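Local coordinates for protein nigritoxine (Vibrio nigripulchritudo, PDB 5M41) that is a bacterial toxin that acts on crustaceans and insects and has a new fold, at residues 34-38 and 178-183; 75-79 and 90-95; 610-616 and 681-687; 670-675 and 694-699. All blocks are in the same frame, centred on the assembly; numbering follows the deposited sequence.

Contact 1: residues 34-38 and 178-183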
loop_
_atom_site.group_PDB
_atom_site.type_symbol
_atom_site.label_atom_id
_atom_site.label_comp_id
_atom_site.label_asym_id
_atom_site.label_seq_id
_atom_site.Cartn_x
_atom_site.Cartn_y
_atom_site.Cartn_z
ATOM N N LYS A 34 -16.469 -24.385 18.818
ATOM C CA LYS A 34 -17.702 -25.198 18.824
ATOM C C LYS A 34 -18.966 -24.343 18.963
ATOM O O LYS A 34 -19.953 -24.540 18.230
ATOM C CB LYS A 34 -17.648 -26.236 19.944
ATOM C CG LYS A 34 -16.997 -27.559 19.549
ATOM C CD LYS A 34 -18.046 -28.573 19.067
ATOM C CE LYS A 34 -18.590 -29.443 20.197
ATOM N NZ LYS A 34 -19.954 -29.937 19.869
ATOM N N GLU A 35 -18.916 -23.369 19.866
ATOM C CA GLU A 35 -20.031 -22.432 20.070
ATOM C C GLU A 35 -20.426 -21.681 18.780
ATOM O O GLU A 35 -21.617 -21.580 18.445
ATOM C CB GLU A 35 -19.672 -21.435 21.193
ATOM C CG GLU A 35 -20.796 -20.458 21.536
ATOM C CD GLU A 35 -20.389 -19.298 22.482
ATOM O OE1 GLU A 35 -19.244 -19.247 23.018
ATOM O OE2 GLU A 35 -21.238 -18.402 22.676
ATOM N N ALA A 36 -19.425 -21.134 18.088
ATOM C CA ALA A 36 -19.617 -20.440 16.799
ATOM C C ALA A 36 -20.157 -21.377 15.700
ATOM O O ALA A 36 -20.978 -20.962 14.891
ATOM C CB ALA A 36 -18.321 -19.790 16.339
ATOM N N GLN A 37 -19.673 -22.620 15.654
ATOM C CA GLN A 37 -20.231 -23.625 14.714
ATOM C C GLN A 37 -21.716 -23.942 14.996
ATOM O O GLN A 37 -22.498 -24.052 14.062
ATOM C CB GLN A 37 -19.409 -24.939 14.697
ATOM C CG GLN A 37 -17.924 -24.755 14.316
ATOM C CD GLN A 37 -17.078 -25.993 14.609
ATOM O OE1 GLN A 37 -17.411 -26.785 15.485
ATOM N NE2 GLN A 37 -15.973 -26.154 13.881
ATOM N N GLN A 38 -22.086 -24.119 16.269
ATOM C CA GLN A 38 -23.486 -24.292 16.666
ATOM C C GLN A 38 -24.331 -23.087 16.248
ATOM O O GLN A 38 -25.461 -23.236 15.719
ATOM C CB GLN A 38 -23.598 -24.521 18.190
ATOM C CG GLN A 38 -22.922 -25.824 18.616
ATOM C CD GLN A 38 -22.851 -26.026 20.115
ATOM O OE1 GLN A 38 -23.373 -25.233 20.885
ATOM N NE2 GLN A 38 -22.186 -27.088 20.532
ATOM N N SER A 178 -28.785 -27.791 17.109
ATOM C CA SER A 178 -27.618 -27.270 16.409
ATOM C C SER A 178 -26.344 -27.952 16.901
ATOM O O SER A 178 -25.439 -28.180 16.130
ATOM C CB SER A 178 -27.560 -25.736 16.482
ATOM O OG SER A 178 -27.304 -25.301 17.813
ATOM N N LYS A 179 -26.316 -28.360 18.169
ATOM C CA LYS A 179 -25.168 -29.068 18.725
ATOM C C LYS A 179 -25.031 -30.428 18.026
ATOM O O LYS A 179 -23.938 -30.814 17.619
ATOM C CB LYS A 179 -25.368 -29.273 20.234
ATOM C CG LYS A 179 -24.283 -30.082 20.951
ATOM C CD LYS A 179 -24.250 -29.707 22.445
ATOM C CE LYS A 179 -22.928 -30.042 23.134
ATOM N NZ LYS A 179 -22.613 -31.494 23.073
ATOM N N ILE A 180 -26.144 -31.152 17.911
ATOM C CA ILE A 180 -26.130 -32.492 17.317
ATOM C C ILE A 180 -25.684 -32.400 15.864
ATOM O O ILE A 180 -24.960 -33.268 15.394
ATOM C CB ILE A 180 -27.503 -33.239 17.421
ATOM C CG1 ILE A 180 -28.004 -33.406 18.878
ATOM C CG2 ILE A 180 -27.460 -34.632 16.749
ATOM C CD1 ILE A 180 -26.967 -33.895 19.852
ATOM N N LEU A 181 -26.145 -31.377 15.143
ATOM C CA LEU A 181 -25.739 -31.192 13.727
ATOM C C LEU A 181 -24.249 -30.941 13.569
ATOM O O LEU A 181 -23.614 -31.472 12.649
ATOM C CB LEU A 181 -26.531 -30.052 13.071
ATOM C CG LEU A 181 -28.004 -30.367 12.766
ATOM C CD1 LEU A 181 -28.808 -29.076 12.670
ATOM C CD2 LEU A 181 -28.159 -31.172 11.481
ATOM N N VAL A 182 -23.700 -30.119 14.447
ATOM C CA VAL A 182 -22.238 -29.882 14.481
ATOM C C VAL A 182 -21.513 -31.194 14.735
ATOM O O VAL A 182 -20.544 -31.519 14.025
ATOM C CB VAL A 182 -21.861 -28.841 15.557
ATOM C CG1 VAL A 182 -20.348 -28.850 15.868
ATOM C CG2 VAL A 182 -22.314 -27.453 15.091
ATOM N N GLU A 183 -21.994 -31.968 15.713
ATOM C CA GLU A 183 -21.302 -33.224 16.043
ATOM C C GLU A 183 -21.462 -34.222 14.897
ATOM O O GLU A 183 -20.562 -34.988 14.636
ATOM C CB GLU A 183 -21.805 -33.809 17.388
ATOM C CG GLU A 183 -21.295 -33.011 18.593
ATOM C CD GLU A 183 -22.164 -33.124 19.852
ATOM O OE1 GLU A 183 -23.377 -33.418 19.777
ATOM O OE2 GLU A 183 -21.635 -32.847 20.942
#
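V182 points toward segment 34-38, and its two methyls meet different partners, most of them polar atoms of Q37 and Q38. With CG1 anti to the backbone N (chi1 165°), that methyl reaches OE1 of Q37 at 3.6 Å and, more loosely, the aliphatic part of K34. CG2 turns instead to the backbone, 3.5 Å from the N of Q38, and also touches the Q37 carbonyl oxygen. Q38 and K179 lie side by side, pointing the same way: the amide NE2 of Q38 rests on the methylenes of K179, with CG nearest at 3.7 Å, a van der Waals contact. S178 adds its CB, 3.4 Å from the O of Q38.

The charged groups gather on the more exposed side, where K34 and K179 lie. OE2 of E183 takes a 2.7 Å hydrogen bond from NZ of K179, one turn earlier on the same helix, meeting it on the syn side but 27° out of the carboxylate plane. The same oxygen forms a looser salt bridge across the contact, 3.5 Å from NZ of K34, whose chain bends at chi2 and chi3 to get there. NZ of K34 and NZ of K179, 4.4 Å apart, share this one carboxylate, and the three residues form a salt-bridge network.

The short helical segments cross at 110° with their axes 9.2 Å apart. Q37 NE2 donates to the O of Y29, before helix 34-54 begins, while Y41 of that helix extends the packing onto S178, L181 and V182 of helix 177-191.

Contact 2: residues 75-79 and 90-95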
loop_
_atom_site.group_PDB
_atom_site.type_symbol
_atom_site.label_atom_id
_atom_site.label_comp_id
_atom_site.label_asym_id
_atom_site.label_seq_id
_atom_site.Cartn_x
_atom_site.Cartn_y
_atom_site.Cartn_z
ATOM N N THR A 75 -42.072 -26.412 24.303
ATOM C CA THR A 75 -41.213 -27.529 23.929
ATOM C C THR A 75 -41.512 -28.030 22.507
ATOM O O THR A 75 -42.673 -28.124 22.109
ATOM C CB THR A 75 -41.297 -28.656 24.981
ATOM O OG1 THR A 75 -40.114 -29.454 24.921
ATOM C CG2 THR A 75 -42.507 -29.539 24.781
ATOM N N VAL A 76 -40.471 -28.320 21.730
ATOM C CA VAL A 76 -40.663 -28.696 20.330
ATOM C C VAL A 76 -39.808 -29.926 20.013
ATOM O O VAL A 76 -38.570 -29.862 20.073
ATOM C CB VAL A 76 -40.332 -27.523 19.380
ATOM C CG1 VAL A 76 -40.483 -27.916 17.921
ATOM C CG2 VAL A 76 -41.211 -26.325 19.674
ATOM N N ASP A 77 -40.474 -31.035 19.705
ATOM C CA ASP A 77 -39.809 -32.293 19.370
ATOM C C ASP A 77 -39.180 -32.261 17.976
ATOM O O ASP A 77 -39.796 -31.800 17.008
ATOM C CB ASP A 77 -40.793 -33.480 19.413
ATOM C CG ASP A 77 -41.294 -33.802 20.810
ATOM O OD1 ASP A 77 -40.887 -33.157 21.795
ATOM O OD2 ASP A 77 -42.108 -34.735 20.925
ATOM N N ILE A 78 -37.968 -32.797 17.883
ATOM C CA ILE A 78 -37.258 -32.962 16.614
ATOM C C ILE A 78 -36.765 -34.400 16.571
ATOM O O ILE A 78 -36.338 -34.927 17.592
ATOM C CB ILE A 78 -36.013 -32.029 16.532
ATOM C CG1 ILE A 78 -36.424 -30.555 16.464
ATOM C CG2 ILE A 78 -35.142 -32.380 15.343
ATOM C CD1 ILE A 78 -37.273 -30.180 15.266
ATOM N N TYR A 79 -36.799 -35.044 15.409
ATOM C CA TYR A 79 -36.123 -36.329 15.279
ATOM C C TYR A 79 -34.750 -36.115 14.641
ATOM O O TYR A 79 -34.630 -35.387 13.656
ATOM C CB TYR A 79 -36.906 -37.312 14.413
ATOM C CG TYR A 79 -38.354 -37.554 14.814
ATOM C CD1 TYR A 79 -38.751 -37.516 16.145
ATOM C CD2 TYR A 79 -39.315 -37.871 13.854
ATOM C CE1 TYR A 79 -40.077 -37.747 16.514
ATOM C CE2 TYR A 79 -40.644 -38.111 14.207
ATOM C CZ TYR A 79 -41.015 -38.048 15.539
ATOM O OH TYR A 79 -42.320 -38.282 15.925
ATOM N N PRO A 90 -41.726 -33.435 13.394
ATOM C CA PRO A 90 -43.009 -34.138 13.363
ATOM C C PRO A 90 -44.138 -33.164 13.642
ATOM O O PRO A 90 -43.946 -32.201 14.413
ATOM C CB PRO A 90 -42.879 -35.144 14.502
ATOM C CG PRO A 90 -41.948 -34.470 15.471
ATOM C CD PRO A 90 -40.934 -33.805 14.575
ATOM N N ASP A 91 -45.290 -33.398 12.999
ATOM C CA ASP A 91 -46.438 -32.514 13.167
ATOM C C ASP A 91 -47.155 -32.720 14.500
ATOM O O ASP A 91 -47.953 -31.882 14.904
ATOM C CB ASP A 91 -47.415 -32.581 11.976
ATOM C CG ASP A 91 -47.803 -34.001 11.586
ATOM O OD1 ASP A 91 -47.804 -34.930 12.442
ATOM O OD2 ASP A 91 -48.093 -34.191 10.383
ATOM N N ALA A 92 -46.836 -33.816 15.181
ATOM C CA ALA A 92 -47.363 -34.113 16.502
ATOM C C ALA A 92 -46.435 -35.081 17.227
ATOM O O ALA A 92 -45.647 -35.786 16.589
ATOM C CB ALA A 92 -48.774 -34.709 16.385
ATOM N N ARG A 93 -46.538 -35.138 18.551
ATOM C CA ARG A 93 -45.736 -36.072 19.347
ATOM C C ARG A 93 -45.787 -37.521 18.861
ATOM O O ARG A 93 -46.832 -38.160 18.901
ATOM C CB ARG A 93 -46.098 -35.985 20.832
ATOM C CG ARG A 93 -45.230 -34.990 21.578
ATOM C CD ARG A 93 -45.616 -34.813 23.038
ATOM N NE ARG A 93 -44.882 -33.693 23.636
ATOM C CZ ARG A 93 -45.255 -32.414 23.564
ATOM N NH1 ARG A 93 -46.367 -32.062 22.926
ATOM N NH2 ARG A 93 -44.514 -31.478 24.138
ATOM N N GLY A 94 -44.653 -38.032 18.396
ATOM C CA GLY A 94 -44.557 -39.424 17.932
ATOM C C GLY A 94 -45.075 -39.660 16.517
ATOM O O GLY A 94 -45.124 -40.793 16.044
ATOM N N SER A 95 -45.463 -38.588 15.835
ATOM C CA SER A 95 -45.934 -38.693 14.460
ATOM C C SER A 95 -44.830 -39.089 13.470
ATOM O O SER A 95 -43.660 -38.695 13.605
ATOM C CB SER A 95 -46.601 -37.388 14.019
ATOM O OG SER A 95 -47.018 -37.478 12.664
HETATM O O HOH W 1 -41.727 -30.632 15.174
#
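Y79 presents both a face and an edge to the segment 90-95. Over one face stands P90, its CG 4.0 Å from the ring centroid and 24° off the normal, a CH-pi contact displaced toward the rim on the side of the hydroxyl. At the edge, in the ring plane, lies the backbone oxygen of S95. Y79 OH donates to that oxygen over 2.7 Å, approaching at a C=O...O angle of 127° and tilted from the carbonyl plane. The hydrogen bond anchors the hydroxyl end of the ring, while the proline over its face limits the ring's turning about chi2. CG of Y79 stands anti to its own carbonyl carbon (chi1 -54°), which sends the ring across to the loop.

The two segments belong to an antiparallel beta hairpin and the loop beyond it: strand 77-80 pairs with strand 86-90, Y79 bonding to F88, and the chain then turns back toward strand 98-102. A type II turn from A92 to S95 shapes that loop, closed by S95 N to A92 O, with G94 in its third position at positive phi.

P90 has no N-H to offer the neighbouring strand. Its CD instead packs 3.4 Å from D77 O, and a water donates to both D77 O, at 2.9 Å, and P90 O, at 2.8 Å.

R93 crosses D77 at about a right angle. OD2 of D77 rests 3.2 Å from CG of R93 and 4.0 Å from NE, well out of the guanidinium plane; no N-H points at it, so carboxylate and guanidinium attract by charge without a hydrogen bond.

Contact 3: residues 610-616 and 681-687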
loop_
_atom_site.group_PDB
_atom_site.type_symbol
_atom_site.label_atom_id
_atom_site.label_comp_id
_atom_site.label_asym_id
_atom_site.label_seq_id
_atom_site.Cartn_x
_atom_site.Cartn_y
_atom_site.Cartn_z
ATOM N N ILE A 610 11.807 23.580 5.042
ATOM C CA ILE A 610 11.724 22.837 6.288
ATOM C C ILE A 610 10.466 23.217 7.093
ATOM O O ILE A 610 9.761 22.323 7.600
ATOM C CB ILE A 610 13.029 22.967 7.109
ATOM C CG1 ILE A 610 14.178 22.257 6.376
ATOM C CG2 ILE A 610 12.877 22.392 8.528
ATOM C CD1 ILE A 610 14.016 20.747 6.212
ATOM N N GLU A 611 10.160 24.512 7.181
ATOM C CA GLU A 611 8.929 24.962 7.838
ATOM C C GLU A 611 7.700 24.349 7.166
ATOM O O GLU A 611 6.758 23.961 7.837
ATOM C CB GLU A 611 8.841 26.488 7.887
ATOM C CG GLU A 611 9.916 27.118 8.766
ATOM C CD GLU A 611 9.752 26.753 10.235
ATOM O OE1 GLU A 611 8.652 26.952 10.762
ATOM O OE2 GLU A 611 10.713 26.274 10.869
ATOM N N GLY A 612 7.739 24.217 5.845
ATOM C CA GLY A 612 6.670 23.555 5.119
ATOM C C GLY A 612 6.570 22.086 5.486
ATOM O O GLY A 612 5.486 21.594 5.830
ATOM N N LYS A 613 7.698 21.382 5.405
ATOM C CA LYS A 613 7.757 19.968 5.768
ATOM C C LYS A 613 7.441 19.721 7.248
ATOM O O LYS A 613 6.910 18.665 7.587
ATOM C CB LYS A 613 9.107 19.365 5.420
ATOM C CG LYS A 613 9.298 19.105 3.939
ATOM C CD LYS A 613 8.259 18.136 3.386
ATOM C CE LYS A 613 8.727 16.694 3.442
ATOM N NZ LYS A 613 7.907 15.833 2.548
ATOM N N LYS A 614 7.764 20.687 8.114
ATOM C CA LYS A 614 7.491 20.578 9.563
ATOM C C LYS A 614 6.012 20.433 9.903
ATOM O O LYS A 614 5.680 19.826 10.908
ATOM C CB LYS A 614 8.037 21.783 10.332
ATOM C CG LYS A 614 9.471 21.624 10.779
ATOM C CD LYS A 614 10.066 22.939 11.269
ATOM C CE LYS A 614 9.257 23.596 12.395
ATOM N NZ LYS A 614 10.104 24.637 13.054
ATOM N N THR A 615 5.133 21.008 9.081
ATOM C CA THR A 615 3.691 20.893 9.303
ATOM C C THR A 615 3.206 19.446 9.177
ATOM O O THR A 615 2.116 19.105 9.658
ATOM C CB THR A 615 2.880 21.736 8.302
ATOM O OG1 THR A 615 3.046 21.199 6.985
ATOM C CG2 THR A 615 3.285 23.228 8.362
ATOM N N GLY A 616 4.013 18.603 8.531
ATOM C CA GLY A 616 3.611 17.233 8.241
ATOM C C GLY A 616 2.782 17.131 6.975
ATOM O O GLY A 616 2.511 16.032 6.506
ATOM N N MET A 681 11.485 19.851 14.420
ATOM C CA MET A 681 11.729 19.238 13.095
ATOM C C MET A 681 11.237 17.800 12.927
ATOM O O MET A 681 11.334 17.250 11.820
ATOM C CB MET A 681 13.229 19.242 12.789
ATOM C CG MET A 681 13.670 20.241 11.758
ATOM S SD MET A 681 15.390 19.894 11.316
ATOM C CE MET A 681 15.151 18.797 9.923
ATOM N N ARG A 682 10.725 17.178 13.994
ATOM C CA ARG A 682 10.481 15.716 13.992
ATOM C C ARG A 682 9.727 15.193 12.770
ATOM O O ARG A 682 10.119 14.178 12.187
ATOM C CB ARG A 682 9.794 15.235 15.292
ATOM C CG ARG A 682 8.515 15.978 15.636
ATOM C CD ARG A 682 7.936 15.576 16.999
ATOM N NE ARG A 682 7.286 16.738 17.609
ATOM C CZ ARG A 682 7.817 17.484 18.577
ATOM N NH1 ARG A 682 9.001 17.172 19.098
ATOM N NH2 ARG A 682 7.151 18.535 19.044
ATOM N N LYS A 683 8.677 15.898 12.354
ATOM C CA LYS A 683 7.842 15.411 11.243
ATOM C C LYS A 683 8.564 15.318 9.897
ATOM O O LYS A 683 8.161 14.532 9.041
ATOM C CB LYS A 683 6.574 16.243 11.106
ATOM C CG LYS A 683 5.547 15.963 12.186
ATOM C CD LYS A 683 4.320 16.824 11.991
ATOM C CE LYS A 683 3.277 16.521 13.052
ATOM N NZ LYS A 683 2.137 17.473 12.932
ATOM N N VAL A 684 9.622 16.112 9.710
ATOM C CA VAL A 684 10.427 16.065 8.473
ATOM C C VAL A 684 10.952 14.638 8.282
ATOM O O VAL A 684 11.043 14.138 7.160
ATOM C CB VAL A 684 11.596 17.089 8.499
ATOM C CG1 VAL A 684 12.419 17.049 7.217
ATOM C CG2 VAL A 684 11.066 18.490 8.741
ATOM N N LYS A 685 11.239 13.979 9.399
ATOM C CA LYS A 685 11.756 12.614 9.405
ATOM C C LYS A 685 10.784 11.565 8.848
ATOM O O LYS A 685 11.225 10.492 8.454
ATOM C CB LYS A 685 12.180 12.231 10.818
ATOM C CG LYS A 685 13.503 11.488 10.889
ATOM C CD LYS A 685 13.813 11.142 12.342
ATOM C CE LYS A 685 15.269 10.719 12.512
ATOM N NZ LYS A 685 15.611 10.495 13.947
ATOM N N ASN A 686 9.485 11.873 8.814
ATOM C CA ASN A 686 8.483 11.018 8.151
ATOM C C ASN A 686 8.753 10.839 6.660
ATOM O O ASN A 686 8.384 9.813 6.070
ATOM C CB ASN A 686 7.076 11.605 8.292
ATOM C CG ASN A 686 6.564 11.585 9.722
ATOM O OD1 ASN A 686 7.086 10.870 10.576
ATOM N ND2 ASN A 686 5.517 12.363 9.982
ATOM N N ASP A 687 9.374 11.840 6.040
ATOM C CA ASP A 687 9.778 11.712 4.635
ATOM C C ASP A 687 11.291 11.461 4.554
ATOM O O ASP A 687 12.091 12.384 4.339
ATOM C CB ASP A 687 9.353 12.957 3.862
ATOM C CG ASP A 687 9.553 12.842 2.356
ATOM O OD1 ASP A 687 10.219 11.908 1.854
ATOM O OD2 ASP A 687 9.031 13.733 1.654
HETATM O O HOH W 2 7.651 18.807 12.800
#
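K613 reaches from helix 603-614 to D687, and its side chain runs from V684 at CB to D687 at NZ. CB packs on CG2 of V684 at 4.0 Å. Bends at chi2 (-60°) and chi3 (-91°) then swing the chain round, so that CE arrives 3.5 Å from OD2 of D687 and NZ closes a short salt bridge to that oxygen, at 2.5 Å. The ammonium uses the anti lone pair of OD2, away from OD1. OD1 is occupied as well: D687 is the N-cap of helix 688-704, and this oxygen accepts the backbone N of A690. One carboxylate therefore ties the helix start to K613, whose NZ has a further, weak ion pair with E625.

The other methyl of V684, CG1, touches CD1 of I610 loosely at 4.2 Å, while CG2 of I610 meets CG of M681 at 4.0 Å. K683 lies along residues 614-616, CD 3.5 Å from the O of K614 and close to CA of G616, where positive phi turns the chain away. One water links the backbones, donating to K614 O and accepting from K683 N.

The 3-10 segment 681-686 thus packs against the C-terminal end of helix 603-614. Helix 719-731 touches I610 and M681 through V729, and L691 and I694 of helix 688-704 extend the apolar layer beside V684 and I610.

Contact 4: residues 670-675 and 694-699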
loop_
_atom_site.group_PDB
_atom_site.type_symbol
_atom_site.label_atom_id
_atom_site.label_comp_id
_atom_site.label_asym_id
_atom_site.label_seq_id
_atom_site.Cartn_x
_atom_site.Cartn_y
_atom_site.Cartn_z
ATOM N N PHE A 670 26.166 20.627 11.705
ATOM C CA PHE A 670 24.906 21.036 11.082
ATOM C C PHE A 670 24.162 19.834 10.530
ATOM O O PHE A 670 22.978 19.612 10.829
ATOM C CB PHE A 670 25.158 22.078 9.967
ATOM C CG PHE A 670 23.905 22.551 9.288
ATOM C CD1 PHE A 670 23.057 23.456 9.919
ATOM C CD2 PHE A 670 23.585 22.121 8.003
ATOM C CE1 PHE A 670 21.901 23.906 9.298
ATOM C CE2 PHE A 670 22.429 22.567 7.369
ATOM C CZ PHE A 670 21.584 23.456 8.022
ATOM N N ILE A 671 24.888 19.028 9.770
ATOM C CA ILE A 671 24.312 17.856 9.121
ATOM C C ILE A 671 23.804 16.853 10.154
ATOM O O ILE A 671 22.688 16.328 10.029
ATOM C CB ILE A 671 25.320 17.223 8.127
ATOM C CG1 ILE A 671 25.470 18.123 6.882
ATOM C CG2 ILE A 671 24.914 15.799 7.745
ATOM C CD1 ILE A 671 26.471 17.604 5.850
ATOM N N THR A 672 24.603 16.607 11.192
ATOM C CA THR A 672 24.204 15.661 12.253
ATOM C C THR A 672 22.849 16.054 12.859
ATOM O O THR A 672 21.968 15.230 12.997
ATOM C CB THR A 672 25.274 15.574 13.353
ATOM O OG1 THR A 672 26.508 15.134 12.767
ATOM C CG2 THR A 672 24.853 14.593 14.476
ATOM N N VAL A 673 22.667 17.327 13.184
ATOM C CA VAL A 673 21.398 17.761 13.762
ATOM C C VAL A 673 20.269 17.663 12.721
ATOM O O VAL A 673 19.195 17.111 12.998
ATOM C CB VAL A 673 21.523 19.150 14.434
ATOM C CG1 VAL A 673 20.161 19.716 14.808
ATOM C CG2 VAL A 673 22.366 19.027 15.704
ATOM N N VAL A 674 20.531 18.124 11.501
ATOM C CA VAL A 674 19.501 18.144 10.466
ATOM C C VAL A 674 18.970 16.733 10.199
ATOM O O VAL A 674 17.755 16.520 10.107
ATOM C CB VAL A 674 20.045 18.775 9.156
ATOM C CG1 VAL A 674 19.155 18.412 7.971
ATOM C CG2 VAL A 674 20.138 20.283 9.316
ATOM N N GLU A 675 19.907 15.797 10.056
ATOM C CA GLU A 675 19.642 14.393 9.823
ATOM C C GLU A 675 18.783 13.768 10.941
ATOM O O GLU A 675 17.871 13.011 10.671
ATOM C CB GLU A 675 20.974 13.660 9.743
ATOM C CG GLU A 675 20.894 12.218 9.288
ATOM C CD GLU A 675 22.273 11.597 9.113
ATOM O OE1 GLU A 675 23.191 11.968 9.889
ATOM O OE2 GLU A 675 22.445 10.740 8.203
ATOM N N ILE A 694 18.426 15.642 1.097
ATOM C CA ILE A 694 18.910 16.922 1.624
ATOM C C ILE A 694 20.352 16.759 2.127
ATOM O O ILE A 694 21.244 17.576 1.825
ATOM C CB ILE A 694 18.005 17.423 2.760
ATOM C CG1 ILE A 694 16.700 18.002 2.204
ATOM C CG2 ILE A 694 18.732 18.416 3.678
ATOM C CD1 ILE A 694 15.703 18.358 3.284
ATOM N N VAL A 695 20.558 15.696 2.886
ATOM C CA VAL A 695 21.816 15.401 3.531
ATOM C C VAL A 695 22.855 14.987 2.476
ATOM O O VAL A 695 23.981 15.517 2.437
ATOM C CB VAL A 695 21.590 14.319 4.623
ATOM C CG1 VAL A 695 22.896 13.689 5.072
ATOM C CG2 VAL A 695 20.881 14.948 5.826
ATOM N N GLU A 696 22.470 14.049 1.622
ATOM C CA GLU A 696 23.350 13.584 0.548
ATOM C C GLU A 696 23.774 14.743 -0.362
ATOM O O GLU A 696 24.929 14.792 -0.752
ATOM C CB GLU A 696 22.681 12.466 -0.254
ATOM C CG GLU A 696 23.480 11.954 -1.444
ATOM C CD GLU A 696 22.762 10.823 -2.177
ATOM O OE1 GLU A 696 21.556 10.973 -2.488
ATOM O OE2 GLU A 696 23.398 9.773 -2.440
ATOM N N SER A 697 22.858 15.674 -0.671
ATOM C CA SER A 697 23.208 16.901 -1.422
ATOM C C SER A 697 24.313 17.653 -0.717
ATOM O O SER A 697 25.273 18.097 -1.342
ATOM C CB SER A 697 22.029 17.863 -1.531
ATOM O OG SER A 697 21.096 17.428 -2.484
ATOM N N MET A 698 24.164 17.810 0.593
ATOM C CA MET A 698 25.152 18.554 1.362
ATOM C C MET A 698 26.531 17.905 1.342
ATOM O O MET A 698 27.534 18.585 1.121
ATOM C CB MET A 698 24.643 18.772 2.774
ATOM C CG MET A 698 23.423 19.673 2.748
ATOM S SD MET A 698 22.771 19.861 4.409
ATOM C CE MET A 698 21.421 20.978 4.080
ATOM N N ARG A 699 26.555 16.594 1.544
ATOM C CA ARG A 699 27.784 15.804 1.527
ATOM C C ARG A 699 28.459 15.791 0.145
ATOM O O ARG A 699 29.677 15.976 0.040
ATOM C CB ARG A 699 27.495 14.374 2.010
ATOM C CG ARG A 699 27.300 14.277 3.515
ATOM C CD ARG A 699 26.858 12.882 3.946
ATOM N NE ARG A 699 26.647 12.827 5.394
ATOM C CZ ARG A 699 25.940 11.888 6.031
ATOM N NH1 ARG A 699 25.347 10.922 5.345
ATOM N NH2 ARG A 699 25.830 11.917 7.360
#
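NH2 of R699 stands 3.7 Å from OE1 of E675, a long salt bridge, and equally far from OE2. At this length, and with the carboxylate and guanidinium planes 75° apart, it is a loose charge pairing on the more exposed side of the contact. It borders a helical hairpin: helices 667-676 and 688-704 run antiparallel, at 168° and 10.5 Å between the axes of the short segments.

I671 is central to the interface. With CG2 anti to the backbone N, this methyl meets CG1 of V695 at 4.0 Å and also NH2 of R699. CD1 goes on to CB of M698, 3.8 Å away, as the two chains slide past each other in opposite directions. V695, one turn before R699, covers one guanidinium face, with CG1 over its centre.

V674 faces I694 and V695 through looser methyl contacts, and F606 of helix 603-614 covers V674 and M698 from a third helix. M722 and M726 of helix 719-731 touch the F670 ring.

A Met-aromatic contact completes the pair. SD of M698 lies at the edge of the F670 ring, 5.3 Å from its centroid and 82° off the normal, with CE in the ring plane 3.8 Å from CE2.

The four contacts form two groups on opposite sides of the chain's centre. Contacts 1 and 2 have centres 21 Å apart and do not touch, their nearest atoms being about 8 Å apart. Contact 2 is nested in the loop closed by contact 1, and strand 170-173, which pairs with strand 77-80, leads on to helix 177-191. That helix carries V189 of the magnesium site, completed by E192 and D195; the Q37 side chain is about 14 Å from the ion. Contacts 3 and 4 interlock, their segments alternating along the chain: centres are 15 Å apart, and M681 CE lies 3.5 Å from V674 O. From contact 1 to contact 3 the centres are 56 Å apart.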